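Local coordinates for CD180 antigen (Mus musculus, PDB 3T6Q), which may cooperate with MD-1 and TLR4 in the innate response of B cells to bacterial lipopolysaccharide, leading to NF-kappa-B activation, at residues Leu383-Leu389 with Leu407-Lys413; His434-Ser440 with Leu456-Pro462; Ser142-Leu146 with Glu171-Leu176. All blocks are in the same frame, centred on the assembly; numbering follows the deposited sequence. Where two conformers were deposited one is given.

Contact 1 of 3, residues Leu383-Leu389 with Leu407-Lys413. With NAG (2-acetamido-2-deoxy-beta-D-glucopyranose), chain E; MAN (alpha-D-mannopyranose), chain B; NAG (2-acetamido-2-deoxy-beta-D-glucopyranose), chain F.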
loop_
_atom_site.group_PDB
_atom_site.type_symbol
_atom_site.label_atom_id
_atom_site.label_comp_id
_atom_site.label_asym_id
_atom_site.label_seq_id
_atom_site.Cartn_x
_atom_site.Cartn_y
_atom_site.Cartn_z
ATOM N N LEU A 383 27.953 -36.208 -3.258
ATOM C CA LEU A 383 27.136 -37.233 -3.887
ATOM C C LEU A 383 26.002 -37.622 -2.941
ATOM O O LEU A 383 25.488 -38.753 -2.979
ATOM C CB LEU A 383 28.011 -38.470 -4.273
ATOM C CG LEU A 383 28.820 -38.185 -5.575
ATOM C CD1 LEU A 383 29.894 -39.224 -5.741
ATOM C CD2 LEU A 383 27.881 -38.187 -6.783
ATOM N N SER A 384 25.620 -36.680 -2.072
ATOM C CA SER A 384 24.627 -36.939 -1.030
ATOM C C SER A 384 23.265 -37.087 -1.683
ATOM O O SER A 384 23.050 -36.611 -2.806
ATOM C CB SER A 384 24.596 -35.836 0.062
ATOM O OG SER A 384 24.109 -34.587 -0.495
ATOM N N TYR A 385 22.348 -37.727 -0.952
ATOM C CA TYR A 385 20.957 -37.931 -1.411
ATOM C C TYR A 385 20.848 -38.544 -2.818
ATOM O O TYR A 385 20.090 -38.028 -3.684
ATOM C CB TYR A 385 20.166 -36.599 -1.391
ATOM C CG TYR A 385 19.962 -36.036 -0.006
ATOM C CD1 TYR A 385 18.935 -36.532 0.824
ATOM C CD2 TYR A 385 20.822 -35.050 0.495
ATOM C CE1 TYR A 385 18.738 -36.013 2.101
ATOM C CE2 TYR A 385 20.644 -34.520 1.775
ATOM C CZ TYR A 385 19.584 -35.009 2.556
ATOM O OH TYR A 385 19.402 -34.495 3.798
ATOM N N ASN A 386 21.579 -39.630 -3.055
ATOM C CA ASN A 386 21.473 -40.338 -4.311
ATOM C C ASN A 386 20.972 -41.765 -4.068
ATOM O O ASN A 386 20.678 -42.130 -2.913
ATOM C CB ASN A 386 22.789 -40.294 -5.072
ATOM C CG ASN A 386 22.961 -38.973 -5.829
ATOM O OD1 ASN A 386 22.113 -38.623 -6.645
ATOM N ND2 ASN A 386 24.018 -38.226 -5.530
ATOM N N GLU A 387 20.818 -42.521 -5.149
ATOM C CA GLU A 387 20.436 -43.926 -5.069
ATOM C C GLU A 387 21.711 -44.743 -4.832
ATOM O O GLU A 387 22.812 -44.174 -4.727
ATOM C CB GLU A 387 19.664 -44.358 -6.338
ATOM C CG GLU A 387 18.267 -43.778 -6.351
ATOM C CD GLU A 387 17.378 -44.425 -5.311
ATOM O OE1 GLU A 387 16.903 -43.730 -4.424
ATOM O OE2 GLU A 387 17.166 -45.641 -5.368
ATOM N N PRO A 388 21.579 -46.062 -4.704
ATOM C CA PRO A 388 22.749 -46.850 -4.287
ATOM C C PRO A 388 23.968 -46.793 -5.206
ATOM O O PRO A 388 23.890 -46.959 -6.417
ATOM C CB PRO A 388 22.167 -48.276 -4.142
ATOM C CG PRO A 388 20.735 -48.035 -3.808
ATOM C CD PRO A 388 20.359 -46.908 -4.735
ATOM N N LEU A 389 25.118 -46.500 -4.595
ATOM C CA LEU A 389 26.381 -46.540 -5.279
ATOM C C LEU A 389 27.168 -47.748 -4.752
ATOM O O LEU A 389 27.305 -47.935 -3.517
ATOM C CB LEU A 389 27.186 -45.245 -4.977
ATOM C CG LEU A 389 26.435 -43.926 -5.239
ATOM C CD1 LEU A 389 27.347 -42.735 -4.904
ATOM C CD2 LEU A 389 25.983 -43.835 -6.722
ATOM N N LEU A 407 28.567 -38.133 1.274
ATOM C CA LEU A 407 27.771 -39.221 0.738
ATOM C C LEU A 407 26.535 -39.424 1.615
ATOM O O LEU A 407 25.911 -40.506 1.614
ATOM C CB LEU A 407 28.667 -40.490 0.726
ATOM C CG LEU A 407 29.696 -40.478 -0.430
ATOM C CD1 LEU A 407 30.800 -41.510 -0.191
ATOM C CD2 LEU A 407 29.029 -40.741 -1.785
ATOM N N ALA A 408 26.187 -38.403 2.388
ATOM C CA ALA A 408 25.044 -38.533 3.340
ATOM C C ALA A 408 23.777 -38.957 2.581
ATOM O O ALA A 408 23.488 -38.411 1.507
ATOM C CB ALA A 408 24.801 -37.236 4.091
ATOM N N PHE A 409 23.026 -39.900 3.176
ATOM C CA PHE A 409 21.722 -40.375 2.678
ATOM C C PHE A 409 21.849 -41.091 1.338
ATOM O O PHE A 409 20.872 -41.280 0.629
ATOM C CB PHE A 409 20.690 -39.221 2.618
ATOM C CG PHE A 409 20.430 -38.633 3.975
ATOM C CD1 PHE A 409 19.554 -39.284 4.867
ATOM C CD2 PHE A 409 21.117 -37.508 4.401
ATOM C CE1 PHE A 409 19.357 -38.784 6.151
ATOM C CE2 PHE A 409 20.905 -37.005 5.685
ATOM C CZ PHE A 409 20.034 -37.656 6.550
ATOM N N THR A 410 23.050 -41.512 0.990
ATOM C CA THR A 410 23.215 -42.270 -0.214
ATOM C C THR A 410 23.693 -43.654 0.243
ATOM O O THR A 410 24.787 -43.758 0.829
ATOM C CB THR A 410 24.283 -41.605 -1.130
ATOM O OG1 THR A 410 23.745 -40.365 -1.637
ATOM C CG2 THR A 410 24.652 -42.549 -2.280
ATOM N N ARG A 411 22.913 -44.694 -0.066
ATOM C CA ARG A 411 23.265 -46.075 0.308
ATOM C C ARG A 411 24.553 -46.530 -0.407
ATOM O O ARG A 411 24.687 -46.364 -1.630
ATOM C CB ARG A 411 22.084 -47.020 -0.000
ATOM C CG ARG A 411 22.400 -48.514 0.075
ATOM C CD ARG A 411 21.171 -49.344 0.512
ATOM N NE ARG A 411 19.925 -48.666 0.161
ATOM C CZ ARG A 411 19.116 -49.029 -0.826
ATOM N NH1 ARG A 411 18.025 -48.320 -1.080
ATOM N NH2 ARG A 411 19.388 -50.099 -1.554
ATOM N N LEU A 412 25.505 -47.094 0.333
ATOM C CA LEU A 412 26.725 -47.538 -0.303
ATOM C C LEU A 412 26.825 -49.070 -0.199
ATOM O O LEU A 412 26.524 -49.660 0.850
ATOM C CB LEU A 412 27.967 -46.868 0.328
ATOM C CG LEU A 412 27.939 -45.333 0.383
ATOM C CD1 LEU A 412 29.190 -44.904 1.138
ATOM C CD2 LEU A 412 27.926 -44.724 -1.025
ATOM N N LYS A 413 27.200 -49.708 -1.291
ATOM C CA LYS A 413 27.335 -51.169 -1.303
ATOM C C LYS A 413 28.786 -51.442 -1.465
ATOM O O LYS A 413 29.359 -51.105 -2.497
ATOM C CB LYS A 413 26.640 -51.795 -2.516
ATOM C CG LYS A 413 25.237 -51.325 -2.765
ATOM C CD LYS A 413 24.359 -51.580 -1.579
ATOM C CE LYS A 413 22.926 -51.475 -2.076
ATOM N NZ LYS A 413 21.927 -52.043 -1.115
HETATM C C1 NAG E . 25.919 -31.690 -0.111
HETATM C C2 NAG E . 26.143 -30.565 0.928
HETATM C C3 NAG E . 24.985 -30.549 1.952
HETATM C C4 NAG E . 23.627 -30.584 1.255
HETATM C C5 NAG E . 23.595 -31.705 0.234
HETATM C C6 NAG E . 22.283 -31.829 -0.538
HETATM C C7 NAG E . 28.284 -29.722 1.804
HETATM C C8 NAG E . 29.564 -30.080 2.493
HETATM N N2 NAG E . 27.416 -30.731 1.589
HETATM O O3 NAG E . 25.104 -29.383 2.724
HETATM O O4 NAG E . 22.547 -30.852 2.152
HETATM O O5 NAG E . 24.662 -31.558 -0.704
HETATM O O6 NAG E . 22.167 -30.790 -1.512
HETATM O O7 NAG E . 28.080 -28.551 1.484
HETATM C C1 MAN B . 15.340 -31.761 0.628
HETATM C C2 MAN B . 14.147 -31.551 -0.310
HETATM C C3 MAN B . 13.011 -32.478 0.075
HETATM C C4 MAN B . 13.488 -33.929 0.090
HETATM C C5 MAN B . 14.629 -34.033 1.112
HETATM C C6 MAN B . 15.200 -35.462 1.240
HETATM O O2 MAN B . 14.527 -31.931 -1.622
HETATM O O3 MAN B . 11.928 -32.312 -0.829
HETATM O O4 MAN B . 12.409 -34.721 0.514
HETATM O O5 MAN B . 15.675 -33.129 0.744
HETATM O O6 MAN B . 15.489 -35.988 -0.039
HETATM C C1 NAG F . 27.711 -33.960 5.962
HETATM C C2 NAG F . 26.657 -32.870 5.709
HETATM C C3 NAG F . 27.399 -31.560 5.366
HETATM C C4 NAG F . 28.445 -31.170 6.439
HETATM C C5 NAG F . 29.356 -32.365 6.749
HETATM C C6 NAG F . 30.300 -32.099 7.926
HETATM C C7 NAG F . 24.447 -33.398 4.727
HETATM C C8 NAG F . 23.658 -33.827 3.497
HETATM N N2 NAG F . 25.765 -33.286 4.601
HETATM O O3 NAG F . 26.439 -30.500 5.244
HETATM O O4 NAG F . 29.335 -30.171 5.912
HETATM O O5 NAG F . 28.591 -33.538 7.024
HETATM O O6 NAG F . 29.550 -31.725 9.066
HETATM O O7 NAG F . 23.869 -33.162 5.785
HETATM O O HOH W 1 20.582 -44.529 -1.686
HETATM O O HOH W 2 18.851 -40.685 -1.325
#

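Contact 2 of 3, residues His434-Ser440 with Leu456-Pro462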
loop_
_atom_site.group_PDB
_atom_site.type_symbol
_atom_site.label_atom_id
_atom_site.label_comp_id
_atom_site.label_asym_id
_atom_site.label_seq_id
_atom_site.Cartn_x
_atom_site.Cartn_y
_atom_site.Cartn_z
ATOM N N HIS A 434 23.547 -42.148 7.351
ATOM C CA HIS A 434 22.555 -43.033 6.653
ATOM C C HIS A 434 23.007 -43.737 5.396
ATOM O O HIS A 434 22.185 -44.109 4.574
ATOM C CB HIS A 434 21.244 -42.253 6.429
ATOM C CG HIS A 434 20.680 -41.707 7.698
ATOM N ND1 HIS A 434 19.645 -42.302 8.356
ATOM C CD2 HIS A 434 21.036 -40.608 8.443
ATOM C CE1 HIS A 434 19.364 -41.600 9.463
ATOM N NE2 HIS A 434 20.213 -40.561 9.520
ATOM N N SER A 435 24.313 -43.991 5.233
ATOM C CA SER A 435 24.816 -44.698 4.056
ATOM C C SER A 435 24.607 -46.227 4.251
ATOM O O SER A 435 24.765 -47.016 3.331
ATOM C CB SER A 435 26.306 -44.369 3.835
ATOM O OG SER A 435 26.463 -43.010 3.372
ATOM N N LEU A 436 24.298 -46.612 5.491
ATOM C CA LEU A 436 23.978 -47.997 5.884
ATOM C C LEU A 436 25.146 -48.939 5.673
ATOM O O LEU A 436 24.956 -50.030 5.166
ATOM C CB LEU A 436 22.712 -48.534 5.181
ATOM C CG LEU A 436 21.463 -47.663 5.258
ATOM C CD1 LEU A 436 20.244 -48.351 4.644
ATOM C CD2 LEU A 436 21.190 -47.201 6.685
ATOM N N LEU A 437 26.354 -48.502 6.042
ATOM C CA LEU A 437 27.556 -49.332 5.942
ATOM C C LEU A 437 27.682 -50.161 7.207
ATOM O O LEU A 437 27.146 -49.792 8.244
ATOM C CB LEU A 437 28.816 -48.469 5.820
ATOM C CG LEU A 437 28.985 -47.764 4.481
ATOM C CD1 LEU A 437 29.976 -46.646 4.718
ATOM C CD2 LEU A 437 29.476 -48.722 3.412
ATOM N N ASP A 438 28.418 -51.264 7.110
ATOM C CA ASP A 438 28.720 -52.082 8.282
ATOM C C ASP A 438 30.054 -51.561 8.828
ATOM O O ASP A 438 31.123 -51.748 8.238
ATOM C CB ASP A 438 28.824 -53.546 7.890
ATOM C CG ASP A 438 29.319 -54.442 9.031
ATOM O OD1 ASP A 438 29.562 -55.625 8.753
ATOM O OD2 ASP A 438 29.469 -53.995 10.187
ATOM N N ILE A 439 29.974 -50.905 9.963
ATOM C CA ILE A 439 31.131 -50.171 10.467
ATOM C C ILE A 439 32.055 -51.098 11.246
ATOM O O ILE A 439 33.035 -50.640 11.864
ATOM C CB ILE A 439 30.686 -48.988 11.348
ATOM C CG1 ILE A 439 29.673 -48.112 10.605
ATOM C CG2 ILE A 439 31.874 -48.117 11.748
ATOM C CD1 ILE A 439 30.204 -47.619 9.264
ATOM N N SER A 440 31.778 -52.399 11.235
ATOM C CA SER A 440 32.687 -53.310 11.952
ATOM C C SER A 440 33.850 -53.798 11.055
ATOM O O SER A 440 34.853 -54.320 11.580
ATOM C CB SER A 440 31.918 -54.507 12.527
ATOM O OG SER A 440 31.528 -55.364 11.468
ATOM N N LEU A 456 28.890 -40.658 10.990
ATOM C CA LEU A 456 28.254 -41.944 10.736
ATOM C C LEU A 456 26.902 -42.075 11.387
ATOM O O LEU A 456 26.487 -43.191 11.768
ATOM C CB LEU A 456 29.142 -43.063 11.258
ATOM C CG LEU A 456 30.502 -43.266 10.607
ATOM C CD1 LEU A 456 31.236 -44.347 11.348
ATOM C CD2 LEU A 456 30.346 -43.640 9.135
ATOM N N GLN A 457 26.177 -40.967 11.514
ATOM C CA GLN A 457 24.845 -41.037 12.049
ATOM C C GLN A 457 24.012 -42.025 11.232
ATOM O O GLN A 457 24.085 -42.035 9.994
ATOM C CB GLN A 457 24.214 -39.648 11.998
ATOM C CG GLN A 457 22.865 -39.579 12.656
ATOM C CD GLN A 457 22.205 -38.222 12.543
ATOM O OE1 GLN A 457 21.124 -38.098 11.977
ATOM N NE2 GLN A 457 22.832 -37.213 13.104
ATOM N N GLY A 458 23.188 -42.846 11.904
ATOM C CA GLY A 458 22.320 -43.792 11.172
ATOM C C GLY A 458 22.967 -44.981 10.450
ATOM O O GLY A 458 22.359 -45.568 9.544
ATOM N N ASN A 459 24.189 -45.361 10.815
ATOM C CA ASN A 459 24.766 -46.596 10.296
ATOM C C ASN A 459 24.604 -47.688 11.374
ATOM O O ASN A 459 23.867 -47.464 12.343
ATOM C CB ASN A 459 26.223 -46.414 9.900
ATOM C CG ASN A 459 26.366 -45.536 8.667
ATOM O OD1 ASN A 459 26.435 -46.037 7.558
ATOM N ND2 ASN A 459 26.342 -44.223 8.864
ATOM N N HIS A 460 25.302 -48.824 11.233
ATOM C CA HIS A 460 25.091 -49.971 12.162
ATOM C C HIS A 460 26.282 -50.839 12.432
ATOM O O HIS A 460 27.233 -50.926 11.625
ATOM C CB HIS A 460 23.950 -50.859 11.675
ATOM C CG HIS A 460 24.307 -51.686 10.461
ATOM N ND1 HIS A 460 24.705 -52.985 10.549
ATOM C CD2 HIS A 460 24.327 -51.355 9.101
ATOM C CE1 HIS A 460 24.967 -53.456 9.314
ATOM N NE2 HIS A 460 24.728 -52.461 8.425
ATOM N N PHE A 461 26.223 -51.510 13.583
ATOM C CA PHE A 461 27.209 -52.500 13.940
ATOM C C PHE A 461 26.462 -53.813 14.153
ATOM O O PHE A 461 25.305 -53.794 14.601
ATOM C CB PHE A 461 27.933 -52.108 15.233
ATOM C CG PHE A 461 28.895 -50.959 15.080
ATOM C CD1 PHE A 461 30.264 -51.181 14.964
ATOM C CD2 PHE A 461 28.431 -49.650 15.070
ATOM C CE1 PHE A 461 31.144 -50.104 14.843
ATOM C CE2 PHE A 461 29.297 -48.577 14.942
ATOM C CZ PHE A 461 30.657 -48.805 14.822
ATOM N N PRO A 462 27.121 -54.946 13.857
ATOM C CA PRO A 462 26.459 -56.235 14.092
ATOM C C PRO A 462 25.977 -56.321 15.553
ATOM O O PRO A 462 26.769 -56.091 16.469
ATOM C CB PRO A 462 27.571 -57.260 13.812
ATOM C CG PRO A 462 28.528 -56.553 12.914
ATOM C CD PRO A 462 28.495 -55.112 13.332
#

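Contact 3 of 3, residues Ser142-Leu146 with Glu171-Leu176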
loop_
_atom_site.group_PDB
_atom_site.type_symbol
_atom_site.label_atom_id
_atom_site.label_comp_id
_atom_site.label_asym_id
_atom_site.label_seq_id
_atom_site.Cartn_x
_atom_site.Cartn_y
_atom_site.Cartn_z
ATOM N N SER A 142 7.810 4.953 -6.005
ATOM C CA SER A 142 7.965 4.777 -7.451
ATOM C C SER A 142 9.243 5.393 -7.993
ATOM O O SER A 142 9.448 5.427 -9.180
ATOM C CB SER A 142 6.777 5.345 -8.207
ATOM O OG SER A 142 6.648 6.717 -7.870
ATOM N N SER A 143 10.116 5.830 -7.113
ATOM C CA SER A 143 11.412 6.326 -7.538
ATOM C C SER A 143 12.456 5.925 -6.519
ATOM O O SER A 143 12.179 5.924 -5.326
ATOM C CB SER A 143 11.371 7.866 -7.616
ATOM O OG SER A 143 12.651 8.349 -7.988
ATOM N N ILE A 144 13.671 5.636 -6.980
ATOM C CA ILE A 144 14.792 5.362 -6.057
ATOM C C ILE A 144 15.519 6.647 -5.549
ATOM O O ILE A 144 16.354 6.577 -4.635
ATOM C CB ILE A 144 15.802 4.356 -6.689
ATOM C CG1 ILE A 144 16.591 4.991 -7.814
ATOM C CG2 ILE A 144 15.064 3.177 -7.339
ATOM C CD1 ILE A 144 17.836 4.209 -8.173
ATOM N N LYS A 145 15.189 7.800 -6.123
ATOM C CA LYS A 145 15.934 9.047 -5.849
ATOM C C LYS A 145 15.989 9.334 -4.361
ATOM O O LYS A 145 14.967 9.332 -3.675
ATOM C CB LYS A 145 15.355 10.228 -6.625
ATOM C CG LYS A 145 16.178 11.511 -6.410
ATOM C CD LYS A 145 16.259 12.408 -7.639
ATOM C CE LYS A 145 14.916 12.640 -8.301
ATOM N NZ LYS A 145 14.125 13.658 -7.563
ATOM N N LEU A 146 17.192 9.518 -3.845
ATOM C CA LEU A 146 17.373 9.855 -2.444
ATOM C C LEU A 146 17.138 11.367 -2.278
ATOM O O LEU A 146 17.448 12.136 -3.202
ATOM C CB LEU A 146 18.752 9.414 -1.961
ATOM C CG LEU A 146 18.936 7.887 -2.013
ATOM C CD1 LEU A 146 20.358 7.528 -1.641
ATOM C CD2 LEU A 146 17.963 7.162 -1.074
ATOM N N GLU A 171 19.042 11.369 -13.106
ATOM C CA GLU A 171 18.865 12.093 -11.843
ATOM C C GLU A 171 18.732 11.167 -10.655
ATOM O O GLU A 171 19.387 11.373 -9.617
ATOM C CB GLU A 171 17.618 12.961 -11.942
ATOM C CG GLU A 171 17.748 14.291 -11.246
ATOM C CD GLU A 171 16.956 15.366 -11.958
ATOM O OE1 GLU A 171 15.710 15.242 -12.004
ATOM O OE2 GLU A 171 17.582 16.325 -12.471
ATOM N N ASP A 172 17.894 10.138 -10.807
ATOM C CA ASP A 172 17.766 9.073 -9.781
ATOM C C ASP A 172 19.117 8.495 -9.428
ATOM O O ASP A 172 19.477 8.384 -8.252
ATOM C CB ASP A 172 16.894 7.911 -10.306
ATOM C CG ASP A 172 15.438 8.313 -10.559
ATOM O OD1 ASP A 172 15.007 9.336 -9.974
ATOM O OD2 ASP A 172 14.722 7.590 -11.328
ATOM N N MET A 173 19.843 8.084 -10.469
ATOM C CA MET A 173 21.149 7.447 -10.277
ATOM C C MET A 173 22.182 8.405 -9.687
ATOM O O MET A 173 22.985 7.992 -8.857
ATOM C CB MET A 173 21.655 6.800 -11.593
ATOM C CG MET A 173 20.734 5.729 -12.188
ATOM S SD MET A 173 20.245 4.452 -10.982
ATOM C CE MET A 173 21.833 3.932 -10.384
ATOM N N SER A 174 22.147 9.692 -10.058
ATOM C CA SER A 174 23.144 10.621 -9.475
ATOM C C SER A 174 22.919 10.871 -7.981
ATOM O O SER A 174 23.850 11.172 -7.265
ATOM C CB SER A 174 23.255 11.924 -10.274
ATOM O OG SER A 174 22.032 12.608 -10.241
ATOM N N SER A 175 21.684 10.683 -7.495
ATOM C CA SER A 175 21.421 10.822 -6.054
ATOM C C SER A 175 22.172 9.780 -5.189
ATOM O O SER A 175 22.303 9.962 -3.976
ATOM C CB SER A 175 19.903 10.823 -5.764
ATOM O OG SER A 175 19.357 9.506 -5.795
ATOM N N LEU A 176 22.680 8.715 -5.821
ATOM C CA LEU A 176 23.481 7.656 -5.162
ATOM C C LEU A 176 24.994 7.792 -5.328
ATOM O O LEU A 176 25.726 6.945 -4.822
ATOM C CB LEU A 176 23.147 6.272 -5.739
ATOM C CG LEU A 176 21.741 5.736 -5.896
ATOM C CD1 LEU A 176 21.784 4.410 -6.637
ATOM C CD2 LEU A 176 21.108 5.562 -4.528
HETATM O O HOH W 3 13.725 5.523 -9.956
#

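Contact 1 of 3, residues Leu383-Leu389 with Leu407-Lys413
Thr410 turns OG1 anti to its own carbonyl carbon (chi1 -69°), which places the hydroxyl against the loop Leu383-Asn386 and sends CG2 toward Glu387 O and Leu389. The contact joins the loops that follow the strands of leucine-rich repeats 13 and 14, successive coils of the solenoid. Thr410 OG1 works both ways: it donates to Leu383 O at 2.7 Å, on a lone pair, and accepts from Asn386 N at 2.7 Å. Asn386 ND2 also bonds Leu383 O, from above the carbonyl plane, and its amide reaches back to Leu357 and Asp360 of the preceding coil. A type II turn, Leu407 to Thr410, presents Ala408 O to Tyr385 N at 2.8 Å.

The rings of Tyr385 and Phe409 lie side by side with planes 11° apart, yet they are slid so far that they barely overlap; Phe409 CB covers the tyrosine face instead, 4.0 Å from the ring centroid. N-acetylglucosamine and mannose also border Tyr385. Further along, two backbone bonds pair Leu389 with Leu412 as a parallel bridge: Leu389 N donates to Arg411 O at 3.0 Å, and Lys413 N to Leu389 O at 2.8 Å.

Contact 2 of 3, residues His434-Ser440 with Leu456-Pro462
Asn459 OD1 accepts from Leu437 N at 2.9 Å, in the carbonyl plane of the amide, and Leu436 N also lies 3.0 Å from that oxygen. This is the asparagine ladder of a leucine-rich-repeat solenoid, here between repeats 15 and 16: the side chain of one coil serves the backbone of the coil before it. Two backbone bonds flank it, His434 N to Gln457 O and the straight Ile439 N to His460 O (180° at the hydrogen), the latter part of a single backbone bridge between Asp438 and His460.

Around these bonds, Gly458 CA stands over the centre of the His434 imidazole, 4.1 Å from the centroid and only 9° off the normal. Toward the interior, Ile439 packs CB over the Phe461 ring, offset toward the rim, while CG2 closes to 3.4 Å from Phe461 CZ. CD1 of the same isoleucine meets the methyls of Leu456 tip to tip. The Asp438 CA lies over the His460 ring.

A second shell sets these groups. Asn459 CG is anti to the carbonyl carbon (chi1 -70°), and ND2 is held by Leu456 O and by Leu432 O, fixing which end of the amide faces Leu437. The type II turn Leu456-Asn459 carries Gly458 at positive phi. His434 also stacks on Phe409, and Ser471 OG bonds Ile439 O. Asp438 forms an Asx turn: its OD2 accepts from Ser440 N and, on the same face of the carboxylate, from Ser440 OG at 2.8 Å.

Contact 3 of 3, residues Ser142-Leu146 with Glu171-Leu176
Leucine-rich repeats 5 and 6 meet here on the side of the coil away from their strands, where the loop Ser142-Leu146 of one repeat packs against the short helical segment of the next, Glu171-Leu176. A direct hydrogen bond joins them: Leu146 N donates to Ser175 OG at 2.9 Å, with 168° at the hydrogen. That hydroxyl is in turn a donor to Asp172 O, a turn earlier in the helical segment, at 2.7 Å. The chi1 of Ser175, 78°, sets OG between the backbone N and the carbonyl carbon, from where it can serve both partners, so the loop is tied to the helical backbone through a single oxygen.

Asp172 faces the other end of the loop. A water bridges the coils there, accepting from Ile144 N and donating to Asp172 OD2 at 2.7 Å; Ser169 N, just before the helix, also bonds OD2 and so positions the carboxylate. Ser143 OG accepts from Lys145 N, an ST turn that shapes the loop beside Asp172. Lys145 crosses the aspartate at about a right angle, and its chain, bent at chi2 to chi4, curls over the helical segment: CB is 3.5 Å from Asp172 OD1, and CG packs on Ser175. Lys145 NZ stays 5.0 Å from both Asp172 OD1 and Glu171 OE1, too far for a salt bridge, though the opposite charges may still attract weakly.

On the buried side the contact is apolar. Ile144 directs CD1 to Met173 SD, 3.7 Å away, while Met173 bends at chi2 and chi3 to bring its sulfur back to the loop. Both Leu146 and Leu176 rest on Leu158 of the intervening strand, and they cross nearly perpendicularly, Leu146 CD1 lying 3.6 Å from Leu176 CD2.

Overall arrangement
All three contacts join neighbouring leucine-rich repeats, and they occur in series along the chain, contact 3 first. Contacts 1 and 2 are close in the solenoid, their centres about 13 Å apart, and touch directly: Leu412 N lies 3.1 Å from Ser435 O, a probable hydrogen bond, and Phe409 CE1 comes within 3.4 Å of His434 CD2. Contact 3 lies on the opposite side of the chain's centre, about 52 Å from contact 1 and about 60 Å from contact 2, centre to centre. Contacts 1 and 2 pair extended backbones, contact 1 ending in a short parallel strand pairing, whereas contact 3 sets a loop against a helical segment. The glycans beside contact 1 are carbohydrate attached to the protein itself.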